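Local coordinates for protein Non-sulfated chondroitin lyase E66 (Autographa californica nucleopolyhedrovirus, PDB 3VSN) that cleaves non-sulfated chondroitin as a lyase and is essential for oral infectivity of the virus, perhaps by digesting the chondroitin sulfate barrier of the host midgut, at residues A[240-245]-A[284-289]; A[228-233]-A[275-280]. All blocks are in the same frame, centred on the assembly; numbering follows the deposited sequence.

Contact 1: A[240-245]-A[284-289]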
ATOM      1  N   ASP A 240       1.642 -14.982   3.189  1.00 15.66           N
ATOM      2  CA  ASP A 240       0.545 -14.280   3.853  1.00 15.79           C
ATOM      3  C   ASP A 240       0.028 -13.088   3.041  1.00 15.93           C
ATOM      4  O   ASP A 240      -0.579 -12.167   3.591  1.00 16.24           O
ATOM      5  CB  ASP A 240       0.937 -13.857   5.281  1.00 15.20           C
ATOM      6  CG  ASP A 240       2.186 -12.978   5.328  1.00 15.03           C
ATOM      7  OD1 ASP A 240       2.780 -12.668   4.268  1.00 14.73           O
ATOM      8  OD2 ASP A 240       2.578 -12.589   6.448  1.00 14.35           O
ATOM      9  N   SER A 241       0.274 -13.121   1.734  1.00 16.09           N
ATOM     10  CA  SER A 241      -0.224 -12.105   0.799  1.00 16.29           C
ATOM     11  C   SER A 241       0.207 -10.672   1.123  1.00 15.77           C
ATOM     12  O   SER A 241      -0.624  -9.776   1.290  1.00 15.72           O
ATOM     13  CB  SER A 241      -1.745 -12.204   0.634  1.00 16.64           C
ATOM     14  OG  SER A 241      -2.078 -13.329  -0.153  1.00 17.88           O
ATOM     15  N   ILE A 242       1.517 -10.482   1.224  1.00 15.37           N
ATOM     16  CA  ILE A 242       2.126  -9.160   1.162  1.00 15.27           C
ATOM     17  C   ILE A 242       3.157  -9.236   0.040  1.00 15.46           C
ATOM     18  O   ILE A 242       3.903 -10.220  -0.047  1.00 15.44           O
ATOM     19  CB  ILE A 242       2.789  -8.757   2.502  1.00 14.93           C
ATOM     20  CG1 ILE A 242       1.731  -8.549   3.599  1.00 14.74           C
ATOM     21  CG2 ILE A 242       3.668  -7.515   2.346  1.00 14.95           C
ATOM     22  CD1 ILE A 242       0.728  -7.439   3.345  1.00 14.57           C
ATOM     23  N   TYR A 243       3.187  -8.224  -0.825  1.00 15.48           N
ATOM     24  CA  TYR A 243       4.130  -8.241  -1.935  1.00 15.75           C
ATOM     25  C   TYR A 243       5.513  -7.729  -1.548  1.00 15.73           C
ATOM     26  O   TYR A 243       5.658  -6.615  -1.044  1.00 15.39           O
ATOM     27  CB  TYR A 243       3.616  -7.513  -3.189  1.00 15.87           C
ATOM     28  CG  TYR A 243       4.434  -7.939  -4.379  1.00 16.15           C
ATOM     29  CD1 TYR A 243       5.561  -7.214  -4.779  1.00 16.37           C
ATOM     30  CD2 TYR A 243       4.136  -9.122  -5.054  1.00 16.27           C
ATOM     31  CE1 TYR A 243       6.341  -7.641  -5.843  1.00 16.67           C
ATOM     32  CE2 TYR A 243       4.907  -9.552  -6.120  1.00 16.51           C
ATOM     33  CZ  TYR A 243       6.005  -8.814  -6.508  1.00 16.71           C
ATOM     34  OH  TYR A 243       6.774  -9.252  -7.563  1.00 17.23           O
ATOM     35  N   ILE A 244       6.519  -8.560  -1.803  1.00 15.90           N
ATOM     36  CA  ILE A 244       7.905  -8.239  -1.486  1.00 16.37           C
ATOM     37  C   ILE A 244       8.696  -8.019  -2.776  1.00 17.11           C
ATOM     38  O   ILE A 244       8.643  -8.842  -3.694  1.00 17.30           O
ATOM     39  CB  ILE A 244       8.553  -9.350  -0.615  1.00 16.24           C
ATOM     40  CG1 ILE A 244       7.765  -9.548   0.697  1.00 16.13           C
ATOM     41  CG2 ILE A 244      10.031  -9.071  -0.348  1.00 16.09           C
ATOM     42  CD1 ILE A 244       7.643  -8.323   1.587  1.00 15.91           C
ATOM     43  N   ASP A 245       9.405  -6.894  -2.844  1.00 17.85           N
ATOM     44  CA  ASP A 245      10.258  -6.565  -3.983  1.00 18.60           C
ATOM     45  C   ASP A 245      11.645  -6.174  -3.470  1.00 18.92           C
ATOM     46  O   ASP A 245      11.821  -5.958  -2.267  1.00 18.42           O
ATOM     47  CB  ASP A 245       9.636  -5.421  -4.787  1.00 19.28           C
ATOM     48  CG  ASP A 245      10.007  -5.458  -6.267  1.00 19.79           C
ATOM     49  OD1 ASP A 245      10.880  -6.252  -6.673  1.00 19.99           O
ATOM     50  OD2 ASP A 245       9.410  -4.675  -7.030  1.00 20.52           O
ATOM     51  N   GLU A 284      -6.368  -6.327  -0.305  1.00 13.56           N
ATOM     52  CA  GLU A 284      -7.158  -6.178   0.925  1.00 13.69           C
ATOM     53  C   GLU A 284      -6.260  -5.879   2.121  1.00 13.46           C
ATOM     54  O   GLU A 284      -6.607  -5.072   2.987  1.00 13.25           O
ATOM     55  CB  GLU A 284      -7.964  -7.445   1.219  1.00 14.09           C
ATOM     56  CG  GLU A 284      -9.095  -7.714   0.245  1.00 14.55           C
ATOM     57  CD  GLU A 284      -9.867  -8.979   0.568  1.00 15.11           C
ATOM     58  OE1 GLU A 284      -9.416  -9.775   1.425  1.00 15.47           O
ATOM     59  OE2 GLU A 284     -10.937  -9.174  -0.043  1.00 15.51           O
ATOM     60  N   ASN A 285      -5.101  -6.532   2.154  1.00 13.22           N
ATOM     61  CA  ASN A 285      -4.176  -6.414   3.281  1.00 13.35           C
ATOM     62  C   ASN A 285      -3.573  -5.023   3.494  1.00 13.37           C
ATOM     63  O   ASN A 285      -3.091  -4.730   4.589  1.00 13.18           O
ATOM     64  CB  ASN A 285      -3.063  -7.465   3.189  1.00 13.24           C
ATOM     65  CG  ASN A 285      -3.500  -8.828   3.692  1.00 13.34           C
ATOM     66  OD1 ASN A 285      -4.559  -8.966   4.304  1.00 13.67           O
ATOM     67  ND2 ASN A 285      -2.683  -9.848   3.434  1.00 13.20           N
ATOM     68  N   VAL A 286      -3.597  -4.170   2.466  1.00 13.27           N
ATOM     69  CA  VAL A 286      -2.957  -2.844   2.573  1.00 13.45           C
ATOM     70  C   VAL A 286      -3.790  -1.654   2.073  1.00 13.52           C
ATOM     71  O   VAL A 286      -3.560  -0.521   2.495  1.00 13.50           O
ATOM     72  CB  VAL A 286      -1.554  -2.800   1.899  1.00 13.47           C
ATOM     73  CG1 VAL A 286      -0.632  -3.881   2.453  1.00 13.53           C
ATOM     74  CG2 VAL A 286      -1.659  -2.896   0.377  1.00 13.50           C
ATOM     75  N   GLY A 287      -4.749  -1.905   1.186  1.00 13.57           N
ATOM     76  CA  GLY A 287      -5.462  -0.819   0.517  1.00 13.60           C
ATOM     77  C   GLY A 287      -6.775  -0.404   1.151  1.00 13.58           C
ATOM     78  O   GLY A 287      -7.173  -0.936   2.187  1.00 13.43           O
ATOM     79  N   SER A 288      -7.443   0.553   0.511  1.00 13.57           N
ATOM     80  CA  SER A 288      -8.768   1.019   0.920  1.00 13.74           C
ATOM     81  C   SER A 288      -9.467   1.629  -0.295  1.00 13.78           C
ATOM     82  O   SER A 288      -8.795   2.065  -1.230  1.00 13.66           O
ATOM     83  CB  SER A 288      -8.666   2.051   2.049  1.00 13.76           C
ATOM     84  OG  SER A 288      -8.050   3.245   1.603  1.00 13.90           O
ATOM     85  N   PRO A 289     -10.814   1.660  -0.290  1.00 13.91           N
ATOM     86  CA  PRO A 289     -11.544   2.199  -1.441  1.00 14.00           C
ATOM     87  C   PRO A 289     -11.151   3.637  -1.793  1.00 14.19           C
ATOM     88  O   PRO A 289     -11.146   3.999  -2.970  1.00 14.12           O
ATOM     89  CB  PRO A 289     -13.006   2.135  -0.987  1.00 13.97           C
ATOM     90  CG  PRO A 289     -13.036   1.006  -0.013  1.00 13.99           C
ATOM     91  CD  PRO A 289     -11.734   1.115   0.727  1.00 13.91           C
TER
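The flat amide of N285 meets the backbone carbonyl of S241 across this contact, with its nitrogen lying above the plane of that carbonyl. N285 ND2 donates to S241 O over 3.0 Å, and the N-H points at the oxygen fairly straight, at 154°. The oxygen in turn sits slightly off the amide plane. The neighbouring carbonyl oxygen, D240 O, is also only 3.1 Å from N285 ND2, but its angle is too poor for a bond. S241 has a left-handed backbone conformation (phi 58°), which probably helps to bring the two successive carbonyls near one nitrogen. Asparagine suits this place because a short side chain carries both a donor and an acceptor; its OD1 receives a weak hydrogen bond from R281. Next to the amide the contact becomes apolar. The methyl CD1 of I242 reaches N285 CB at 3.8 Å and V286 CG1 at 3.9 Å. I242 carries CG1 anti to its carbonyl carbon (chi1 -68°), and the methyl ending this longer branch spans the gap between the segments. D240 OD2 accepts from the backbone of Y324 and S325, between strands 318-322 and 327-331, while N285 O and V286 O are bonded to the hydroxyls of T329 and Y336 on strands 327-331 and 335-340. The contact is thus a buried junction beside that antiparallel sheet, where an asparagine about the end of helix 276-284 bonds to the carbonyl of S241, just before strand 243-245.

Contact 2: A[228-233]-A[275-280]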
ATOM      1  N   PHE A 228       2.126 -15.416 -10.153  1.00 19.24           N
ATOM      2  CA  PHE A 228       2.186 -14.970  -8.754  1.00 19.30           C
ATOM      3  C   PHE A 228       1.944 -16.099  -7.747  1.00 19.37           C
ATOM      4  O   PHE A 228       1.033 -16.013  -6.920  1.00 19.53           O
ATOM      5  CB  PHE A 228       1.261 -13.767  -8.512  1.00 19.05           C
ATOM      6  CG  PHE A 228       1.733 -12.506  -9.183  1.00 19.05           C
ATOM      7  CD1 PHE A 228       2.837 -11.815  -8.692  1.00 18.70           C
ATOM      8  CD2 PHE A 228       1.089 -12.020 -10.316  1.00 18.88           C
ATOM      9  CE1 PHE A 228       3.286 -10.660  -9.314  1.00 19.07           C
ATOM     10  CE2 PHE A 228       1.534 -10.865 -10.941  1.00 18.97           C
ATOM     11  CZ  PHE A 228       2.632 -10.183 -10.439  1.00 18.96           C
ATOM     12  N   PRO A 229       2.768 -17.165  -7.813  1.00 19.54           N
ATOM     13  CA  PRO A 229       2.648 -18.208  -6.797  1.00 19.51           C
ATOM     14  C   PRO A 229       3.106 -17.644  -5.455  1.00 19.39           C
ATOM     15  O   PRO A 229       3.875 -16.682  -5.428  1.00 19.26           O
ATOM     16  CB  PRO A 229       3.636 -19.275  -7.278  1.00 19.71           C
ATOM     17  CG  PRO A 229       4.676 -18.506  -8.030  1.00 19.83           C
ATOM     18  CD  PRO A 229       3.920 -17.397  -8.710  1.00 19.50           C
ATOM     19  N   TYR A 230       2.625 -18.213  -4.354  1.00 19.20           N
ATOM     20  CA  TYR A 230       3.152 -17.842  -3.045  1.00 19.53           C
ATOM     21  C   TYR A 230       4.624 -18.241  -2.966  1.00 19.78           C
ATOM     22  O   TYR A 230       5.002 -19.329  -3.408  1.00 19.14           O
ATOM     23  CB  TYR A 230       2.367 -18.513  -1.916  1.00 19.11           C
ATOM     24  CG  TYR A 230       0.905 -18.140  -1.851  1.00 19.19           C
ATOM     25  CD1 TYR A 230       0.502 -16.875  -1.414  1.00 19.32           C
ATOM     26  CD2 TYR A 230      -0.080 -19.060  -2.210  1.00 19.30           C
ATOM     27  CE1 TYR A 230      -0.841 -16.538  -1.345  1.00 19.42           C
ATOM     28  CE2 TYR A 230      -1.426 -18.732  -2.145  1.00 19.41           C
ATOM     29  CZ  TYR A 230      -1.799 -17.472  -1.712  1.00 19.57           C
ATOM     30  OH  TYR A 230      -3.132 -17.144  -1.648  1.00 19.96           O
ATOM     31  N   VAL A 231       5.451 -17.345  -2.434  1.00 20.34           N
ATOM     32  CA  VAL A 231       6.865 -17.639  -2.197  1.00 21.32           C
ATOM     33  C   VAL A 231       7.149 -17.523  -0.700  1.00 22.37           C
ATOM     34  O   VAL A 231       6.396 -16.867   0.021  1.00 22.19           O
ATOM     35  CB  VAL A 231       7.811 -16.724  -3.023  1.00 21.19           C
ATOM     36  CG1 VAL A 231       7.561 -16.896  -4.518  1.00 21.13           C
ATOM     37  CG2 VAL A 231       7.675 -15.258  -2.625  1.00 20.98           C
ATOM     38  N   THR A 232       8.213 -18.165  -0.224  1.00 24.04           N
ATOM     39  CA  THR A 232       8.553 -18.078   1.203  1.00 25.83           C
ATOM     40  C   THR A 232       9.608 -17.011   1.503  1.00 26.32           C
ATOM     41  O   THR A 232       9.683 -16.495   2.620  1.00 27.00           O
ATOM     42  CB  THR A 232       8.950 -19.441   1.806  1.00 26.46           C
ATOM     43  OG1 THR A 232       9.816 -20.137   0.902  1.00 27.42           O
ATOM     44  CG2 THR A 232       7.704 -20.285   2.064  1.00 26.43           C
ATOM     45  N   GLN A 233      10.409 -16.675   0.497  1.00 26.88           N
ATOM     46  CA  GLN A 233      11.398 -15.605   0.617  1.00 26.73           C
ATOM     47  C   GLN A 233      11.679 -14.985  -0.751  1.00 25.08           C
ATOM     48  O   GLN A 233      11.283 -15.536  -1.782  1.00 24.47           O
ATOM     49  CB  GLN A 233      12.690 -16.116   1.281  1.00 28.80           C
ATOM     50  CG  GLN A 233      13.664 -16.854   0.368  1.00 31.33           C
ATOM     51  CD  GLN A 233      13.053 -18.065  -0.315  1.00 32.95           C
ATOM     52  OE1 GLN A 233      12.335 -18.851   0.306  1.00 35.50           O
ATOM     53  NE2 GLN A 233      13.339 -18.220  -1.605  1.00 34.36           N
ATOM     54  N   ASN A 275      -2.824 -16.084  -9.853  1.00 19.70           N
ATOM     55  CA  ASN A 275      -3.223 -16.343  -8.468  1.00 19.40           C
ATOM     56  C   ASN A 275      -4.120 -15.208  -7.947  1.00 19.13           C
ATOM     57  O   ASN A 275      -3.692 -14.373  -7.147  1.00 18.48           O
ATOM     58  CB  ASN A 275      -1.978 -16.537  -7.589  1.00 19.10           C
ATOM     59  CG  ASN A 275      -2.309 -16.919  -6.154  1.00 18.85           C
ATOM     60  OD1 ASN A 275      -3.454 -17.198  -5.812  1.00 18.88           O
ATOM     61  ND2 ASN A 275      -1.289 -16.924  -5.303  1.00 18.98           N
ATOM     62  N   THR A 276      -5.368 -15.206  -8.413  1.00 19.39           N
ATOM     63  CA  THR A 276      -6.333 -14.141  -8.121  1.00 19.86           C
ATOM     64  C   THR A 276      -6.647 -14.011  -6.630  1.00 19.72           C
ATOM     65  O   THR A 276      -6.751 -12.894  -6.117  1.00 19.79           O
ATOM     66  CB  THR A 276      -7.631 -14.317  -8.949  1.00 20.25           C
ATOM     67  OG1 THR A 276      -7.319 -14.181 -10.340  1.00 20.91           O
ATOM     68  CG2 THR A 276      -8.682 -13.262  -8.587  1.00 20.68           C
ATOM     69  N   VAL A 277      -6.791 -15.143  -5.942  1.00 19.54           N
ATOM     70  CA  VAL A 277      -7.060 -15.134  -4.502  1.00 19.48           C
ATOM     71  C   VAL A 277      -5.900 -14.473  -3.746  1.00 18.72           C
ATOM     72  O   VAL A 277      -6.120 -13.576  -2.927  1.00 18.72           O
ATOM     73  CB  VAL A 277      -7.352 -16.551  -3.956  1.00 20.17           C
ATOM     74  CG1 VAL A 277      -7.449 -16.536  -2.434  1.00 20.44           C
ATOM     75  CG2 VAL A 277      -8.640 -17.098  -4.558  1.00 20.77           C
ATOM     76  N   GLY A 278      -4.678 -14.905  -4.048  1.00 17.81           N
ATOM     77  CA  GLY A 278      -3.471 -14.330  -3.462  1.00 17.17           C
ATOM     78  C   GLY A 278      -3.353 -12.827  -3.667  1.00 16.89           C
ATOM     79  O   GLY A 278      -3.048 -12.085  -2.729  1.00 16.48           O
ATOM     80  N   LEU A 279      -3.611 -12.378  -4.892  1.00 16.62           N
ATOM     81  CA  LEU A 279      -3.501 -10.960  -5.234  1.00 16.66           C
ATOM     82  C   LEU A 279      -4.596 -10.109  -4.602  1.00 16.48           C
ATOM     83  O   LEU A 279      -4.316  -9.025  -4.091  1.00 16.39           O
ATOM     84  CB  LEU A 279      -3.471 -10.763  -6.757  1.00 16.95           C
ATOM     85  CG  LEU A 279      -2.210 -11.279  -7.465  1.00 17.20           C
ATOM     86  CD1 LEU A 279      -2.338 -11.126  -8.970  1.00 17.30           C
ATOM     87  CD2 LEU A 279      -0.959 -10.566  -6.969  1.00 17.29           C
ATOM     88  N   THR A 280      -5.833 -10.605  -4.628  1.00 16.27           N
ATOM     89  CA  THR A 280      -6.960  -9.909  -4.002  1.00 16.29           C
ATOM     90  C   THR A 280      -6.711  -9.721  -2.506  1.00 15.83           C
ATOM     91  O   THR A 280      -6.895  -8.627  -1.978  1.00 15.44           O
ATOM     92  CB  THR A 280      -8.295 -10.642  -4.249  1.00 16.61           C
ATOM     93  OG1 THR A 280      -8.527 -10.720  -5.660  1.00 17.18           O
ATOM     94  CG2 THR A 280      -9.466  -9.899  -3.602  1.00 16.96           C
TER
HETATM   95  O   HOH W   1      -4.485 -18.976  -3.665  1.00 31.98           O
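N275 and F228 are joined by a hydrogen bond from N275 ND2 to F228 O, 3.0 Å long and reasonably straight at 156°, with the oxygen in the plane of the amide. The same nitrogen stands 3.6 Å above one face of the Y230 ring, toward the rim, and amide and ring are nearly perpendicular. A planar phenol suits this spot: its face receives the amide nitrogen while its hydroxyl reaches the start of the helix. There Y230 OH comes within 3.4 Å of G278 CA. Glycine fits here because a side chain would point at this segment and collide with the N275 amide nitrogen, besides crowding Y230 OH. The F228 ring packs on L279, whose CD2 lies over one face toward the rim and whose CD1 is 3.8 Å from F228 CD2, so two apolar groups meet in a buried place.

The next shell fixes the amide of N275. Its CG is anti to the backbone N (chi1 -175°), and OD1 accepts from G278 N at 3.1 Å, so one side chain caps the helix and binds the opposite segment. A water donates to N275 OD1 at 3.0 Å and is also hydrogen-bonded to Y230 OH, tying tyrosine to cap. F228 presents its carbonyl from a left-handed conformation (phi 48°) adopted where the preceding helix ends, and the backbones of N275 and A227 are hydrogen-bonded beside it. Farther out, L237 packs on both Y230 and N275. The F228 ring also touches L255 and Y254, the catalytic proton donor. The motif is an asparagine N-cap opening helix 276-284, bonded to F228, just past the C-terminal end of helix 217-225 and next to Y254.

How the contacts relate
The centres of the two contacts lie about 11 Å apart, and their segments alternate along the chain: 228-233, 240-245, 275-280, 284-289. The first two belong to one small mixed sheet, through strands 230-231 and 243-245; the last two lie at the start of helix 276-284 and at or beyond its end. Contact 2 thus lies at the beginning of this helix, and contact 1 about its end. They touch directly: S241 OG is probably hydrogen-bonded to G278 O, and the Y243 ring packs on that of F228. Contact 2 touches the catalytic Y254 through F228; contact 1 lies farther off, and its strand reaches helix 253-258 through Y243 and D245.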